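Long-range contacts in BAR/IMD domain-containing adapter protein 2-like 2 (Mus musculus, PDB 3OK8), which binds phosphoinositides through its I-BAR (IMD) domain and induces planar or gently curved membrane structures: residues E6-Y11 with I126-R131; V95-G100 with L194-T199. All blocks are in the same frame, centred on the assembly; numbering follows the deposited sequence.

Contact 1: E6-Y11 with I126-R131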
# COMPACT_ATOMS: atom_id res chain seq x y z
N GLU A 6 44.76 -30.17 11.55
CA GLU A 6 43.38 -30.00 11.98
C GLU A 6 43.14 -28.63 12.61
O GLU A 6 42.02 -28.12 12.60
CB GLU A 6 42.98 -31.10 12.96
CG GLU A 6 41.55 -30.98 13.47
CD GLU A 6 41.12 -32.18 14.29
OE1 GLU A 6 40.24 -32.02 15.17
OE2 GLU A 6 41.65 -33.28 14.06
N MET A 7 44.20 -28.03 13.15
CA MET A 7 44.05 -26.77 13.86
C MET A 7 44.05 -25.52 12.98
O MET A 7 43.34 -24.57 13.29
CB MET A 7 45.09 -26.62 14.96
CG MET A 7 44.72 -27.37 16.21
SD MET A 7 44.97 -26.35 17.65
CE MET A 7 45.52 -27.59 18.83
N ASP A 8 44.83 -25.52 11.91
CA ASP A 8 44.71 -24.43 10.95
C ASP A 8 43.34 -24.51 10.28
O ASP A 8 42.85 -23.52 9.73
CB ASP A 8 45.84 -24.45 9.92
CG ASP A 8 46.07 -23.08 9.28
OD1 ASP A 8 45.88 -22.94 8.05
OD2 ASP A 8 46.44 -22.14 10.02
N GLN A 9 42.73 -25.69 10.34
CA GLN A 9 41.37 -25.88 9.85
C GLN A 9 40.38 -25.11 10.72
O GLN A 9 39.63 -24.27 10.24
CB GLN A 9 41.01 -27.36 9.82
CG GLN A 9 39.53 -27.66 9.97
CD GLN A 9 38.72 -27.23 8.76
OE1 GLN A 9 39.28 -26.98 7.68
NE2 GLN A 9 37.40 -27.14 8.93
N PHE A 10 40.38 -25.40 12.01
CA PHE A 10 39.56 -24.64 12.94
C PHE A 10 39.83 -23.15 12.76
O PHE A 10 38.90 -22.34 12.66
CB PHE A 10 39.81 -25.07 14.38
CG PHE A 10 39.00 -26.25 14.80
CD1 PHE A 10 37.85 -26.08 15.56
CD2 PHE A 10 39.36 -27.52 14.42
CE1 PHE A 10 37.09 -27.16 15.94
CE2 PHE A 10 38.60 -28.62 14.79
CZ PHE A 10 37.47 -28.44 15.56
N TYR A 11 41.10 -22.80 12.72
CA TYR A 11 41.49 -21.41 12.57
C TYR A 11 40.87 -20.80 11.34
O TYR A 11 40.35 -19.69 11.39
CB TYR A 11 43.00 -21.25 12.48
CG TYR A 11 43.39 -19.82 12.21
CD1 TYR A 11 43.48 -18.91 13.25
CD2 TYR A 11 43.63 -19.38 10.92
CE1 TYR A 11 43.82 -17.60 13.02
CE2 TYR A 11 43.97 -18.07 10.68
CZ TYR A 11 44.06 -17.18 11.73
OH TYR A 11 44.41 -15.87 11.52
N ILE A 126 44.62 -13.05 17.87
CA ILE A 126 45.78 -12.79 18.71
C ILE A 126 46.01 -13.89 19.74
O ILE A 126 47.15 -14.23 20.04
CB ILE A 126 45.68 -11.43 19.43
CG1 ILE A 126 47.03 -11.02 19.99
CG2 ILE A 126 44.63 -11.48 20.53
CD1 ILE A 126 47.03 -9.67 20.68
N GLU A 127 44.95 -14.47 20.29
CA GLU A 127 45.12 -15.53 21.27
C GLU A 127 45.58 -16.81 20.59
O GLU A 127 46.36 -17.57 21.16
CB GLU A 127 43.86 -15.81 22.08
CG GLU A 127 44.06 -16.93 23.09
CD GLU A 127 42.93 -17.09 24.10
OE1 GLU A 127 43.04 -18.01 24.94
OE2 GLU A 127 41.94 -16.32 24.07
N TYR A 128 45.10 -17.03 19.37
CA TYR A 128 45.50 -18.20 18.60
C TYR A 128 47.00 -18.14 18.28
O TYR A 128 47.72 -19.12 18.46
CB TYR A 128 44.69 -18.29 17.31
CG TYR A 128 45.01 -19.49 16.45
CD1 TYR A 128 46.09 -19.47 15.57
CD2 TYR A 128 44.23 -20.63 16.50
CE1 TYR A 128 46.38 -20.56 14.77
CE2 TYR A 128 44.51 -21.72 15.71
CZ TYR A 128 45.58 -21.68 14.85
OH TYR A 128 45.87 -22.76 14.06
N ARG A 129 47.46 -16.98 17.83
CA ARG A 129 48.87 -16.78 17.53
C ARG A 129 49.78 -17.07 18.73
O ARG A 129 50.84 -17.68 18.58
CB ARG A 129 49.10 -15.37 16.97
CG ARG A 129 49.31 -15.28 15.45
CD ARG A 129 48.01 -15.27 14.62
NE ARG A 129 47.79 -16.52 13.90
CZ ARG A 129 48.00 -16.69 12.59
NH1 ARG A 129 47.77 -17.87 12.03
NH2 ARG A 129 48.45 -15.68 11.85
N HIS A 130 49.38 -16.64 19.92
CA HIS A 130 50.19 -16.83 21.13
C HIS A 130 50.31 -18.29 21.53
O HIS A 130 51.42 -18.81 21.72
CB HIS A 130 49.62 -16.02 22.29
CG HIS A 130 49.86 -14.55 22.17
ND1 HIS A 130 50.19 -13.94 20.98
CD2 HIS A 130 49.79 -13.56 23.09
CE1 HIS A 130 50.33 -12.64 21.17
NE2 HIS A 130 50.09 -12.38 22.44
N ARG A 131 49.16 -18.95 21.69
CA ARG A 131 49.09 -20.36 22.02
C ARG A 131 49.89 -21.16 21.01
O ARG A 131 50.65 -22.07 21.37
CB ARG A 131 47.64 -20.83 22.01
CG ARG A 131 46.80 -20.25 23.12
CD ARG A 131 45.39 -20.81 23.13
NE ARG A 131 44.64 -20.32 24.28
CZ ARG A 131 44.59 -20.94 25.45
NH1 ARG A 131 45.23 -22.09 25.63
NH2 ARG A 131 43.90 -20.42 26.45

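Contact 2: V95-G100 with L194-T199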
# COMPACT_ATOMS: atom_id res chain seq x y z
N VAL A 95 3.98 1.67 9.18
CA VAL A 95 5.08 2.39 8.55
C VAL A 95 6.02 2.99 9.59
O VAL A 95 7.23 3.10 9.37
CB VAL A 95 4.57 3.54 7.64
CG1 VAL A 95 5.73 4.20 6.91
CG2 VAL A 95 3.52 3.04 6.65
N GLN A 96 5.46 3.37 10.73
CA GLN A 96 6.28 4.00 11.76
C GLN A 96 7.02 2.96 12.60
O GLN A 96 8.09 3.24 13.13
CB GLN A 96 5.45 4.93 12.64
CG GLN A 96 6.26 6.10 13.21
CD GLN A 96 7.01 6.90 12.14
OE1 GLN A 96 8.01 7.56 12.44
NE2 GLN A 96 6.54 6.84 10.89
N THR A 97 6.44 1.77 12.72
CA THR A 97 7.12 0.62 13.34
C THR A 97 8.35 0.24 12.50
O THR A 97 9.45 0.06 13.03
CB THR A 97 6.18 -0.60 13.45
OG1 THR A 97 5.11 -0.32 14.37
CG2 THR A 97 6.93 -1.83 13.93
N PHE A 98 8.13 0.10 11.20
CA PHE A 98 9.18 -0.13 10.22
C PHE A 98 10.31 0.88 10.37
O PHE A 98 11.48 0.51 10.40
CB PHE A 98 8.57 -0.05 8.82
CG PHE A 98 9.49 -0.50 7.72
CD1 PHE A 98 9.39 0.07 6.46
CD2 PHE A 98 10.45 -1.48 7.94
CE1 PHE A 98 10.23 -0.34 5.43
CE2 PHE A 98 11.29 -1.90 6.91
CZ PHE A 98 11.18 -1.32 5.65
N HIS A 99 9.95 2.15 10.47
CA HIS A 99 10.92 3.23 10.62
C HIS A 99 11.61 3.20 11.99
O HIS A 99 12.82 2.96 12.08
CB HIS A 99 10.22 4.59 10.43
CG HIS A 99 11.04 5.76 10.87
ND1 HIS A 99 12.17 6.19 10.20
CD2 HIS A 99 10.89 6.61 11.92
CE1 HIS A 99 12.68 7.24 10.82
NE2 HIS A 99 11.92 7.51 11.87
N GLY A 100 10.83 3.46 13.04
CA GLY A 100 11.35 3.60 14.39
C GLY A 100 11.98 2.36 15.01
O GLY A 100 13.06 2.44 15.61
N LEU A 194 9.62 -10.21 12.04
CA LEU A 194 8.45 -10.87 12.61
C LEU A 194 7.56 -9.84 13.31
O LEU A 194 6.33 -9.92 13.22
CB LEU A 194 8.87 -11.95 13.60
CG LEU A 194 8.17 -13.31 13.51
CD1 LEU A 194 8.38 -14.10 14.81
CD2 LEU A 194 6.70 -13.16 13.20
N LEU A 195 8.16 -8.88 14.00
CA LEU A 195 7.40 -7.81 14.62
C LEU A 195 6.69 -6.97 13.55
O LEU A 195 5.51 -6.63 13.67
CB LEU A 195 8.30 -6.93 15.50
CG LEU A 195 7.91 -5.44 15.62
CD1 LEU A 195 6.59 -5.27 16.37
CD2 LEU A 195 9.01 -4.58 16.26
N LEU A 196 7.39 -6.63 12.48
CA LEU A 196 6.74 -5.91 11.40
C LEU A 196 5.56 -6.71 10.86
O LEU A 196 4.45 -6.18 10.74
CB LEU A 196 7.71 -5.60 10.28
CG LEU A 196 8.99 -4.82 10.59
CD1 LEU A 196 9.36 -4.04 9.35
CD2 LEU A 196 8.85 -3.90 11.80
N SER A 197 5.80 -7.98 10.53
CA SER A 197 4.75 -8.85 9.98
C SER A 197 3.52 -8.89 10.88
O SER A 197 2.39 -9.02 10.40
CB SER A 197 5.26 -10.28 9.78
OG SER A 197 6.30 -10.32 8.81
N ASN A 198 3.77 -8.77 12.18
CA ASN A 198 2.72 -8.85 13.18
C ASN A 198 1.88 -7.57 13.27
O ASN A 198 0.66 -7.63 13.34
CB ASN A 198 3.31 -9.16 14.56
CG ASN A 198 2.54 -10.25 15.28
OD1 ASN A 198 2.32 -10.18 16.49
ND2 ASN A 198 2.12 -11.26 14.53
N THR A 199 2.55 -6.42 13.29
CA THR A 199 1.84 -5.15 13.27
C THR A 199 0.99 -5.04 12.01
O THR A 199 -0.14 -4.58 12.04
CB THR A 199 2.81 -3.95 13.34
OG1 THR A 199 3.51 -3.83 12.10
CG2 THR A 199 3.82 -4.14 14.46

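Contact 1: E6-Y11 with I126-R131
Three flat groups, the rings of Y11 and Y128 and the guanidinium of R129, form the heart of this contact between two antiparallel helices of the I-BAR three-helix bundle. One face of the Y11 ring carries the R129 guanidinium, stacked almost parallel at 5° with centres 4.7 Å apart. The stack is offset: NH1 of R129 lies toward the rim of the ring, 3.8 Å from Y11 CZ, while the phenol oxygen OH sits over the middle of the guanidinium. One face of the Y128 ring receives Y11 CD1 over its centre. The two tyrosine rings are inclined at 43°, neither stacked nor edge-to-face, and Y11 CB also packs against the Y128 ring, 3.5 Å from Y128 CZ. At the edge of the Y128 ring, near its plane, lies the backbone carbonyl of M7.

Both tyrosines turn CG anti to the backbone N, which carries their rings from facing sides of the helices into the space between the two segments, whose axes come within 12.1 Å. R129 reaches the same place differently, its chain bending at chi2 and chi3 to bring the guanidinium back over Y11. A cationic group flat on an electron-rich ring is consistent with a cation-pi contribution, and D8 OD2, 4.9 Å from R129 NH1, may add a modest electrostatic pull without contact.

Helix 153-217 completes this part of the bundle, M7 packing on M167 and E127 on F170. Within 126-131, R131 grips OE1 of E127 side-on with NE and NH2. Across the helices the polar link is slight: Y128 OH gives a weak hydrogen bond of 3.2 Å to M7 O, an oxygen that also accepts the helical bond from Y11 N.

Contact 2: V95-G100 with L194-T199
Segments 95-100 and 194-199 are helical and run antiparallel, their axes at 166° and 9.7 Å apart at closest approach. F98 and L196 mark the register, with CA atoms 6.4 Å from each other, and segment 95-100 widens into a pi-type turn at 98-100. This is the pairing of helices 71-147 and 153-217 within the I-BAR bundle.

T97 supplies the central methyl. With CG2 anti to the backbone N, it directs that carbon across the interface to within 3.5 Å of L196 CD2, the two side chains sliding past each other in opposite directions. The same residue meets T199 tip to tip, T97 CG2 lying 3.9 Å from T199 CG2, and its methyl touches the branch point of L195 at the margin. L196 divides its branches: CD2 goes to T97, while CD1 lies oblique to the F98 ring, modelled too close to F98 CD2 for the detail to be trusted. F98 also meets Y39 of helix 5-66 and, edge-to-face, Y53 of the second subunit, so its ring reaches both the bundle interior and the dimer interface.

The hydroxyls are kept within their own helices. T199 OG1 bonds back to L196 O at 2.9 Å, and T97 OG1 makes a weak bond to V93 O. No hydrogen bond spans the two segments; their association here rests on apolar contacts, centred on the methyl of T97 against L196, T199 and L195, with the threonines presenting carbon to the partner helix.

Overall arrangement
From the N terminus, helix 5-66 supplies the first half of contact 1 almost at once. The chain then turns into helix 71-147, which gives 95-100 to contact 2 before 126-131 returns to the start and closes the loop of contact 1. Helix 153-217 later brings 194-199 back to close contact 2, so the two loops cross. Helix 71-147 serves both, joined to helix 5-66 in contact 1 and to helix 153-217 in contact 2. With centres 42 Å apart, the contacts do not touch; they illustrate how an elongated bundle is held by separate pairings along its length, the second beside the dimer interface.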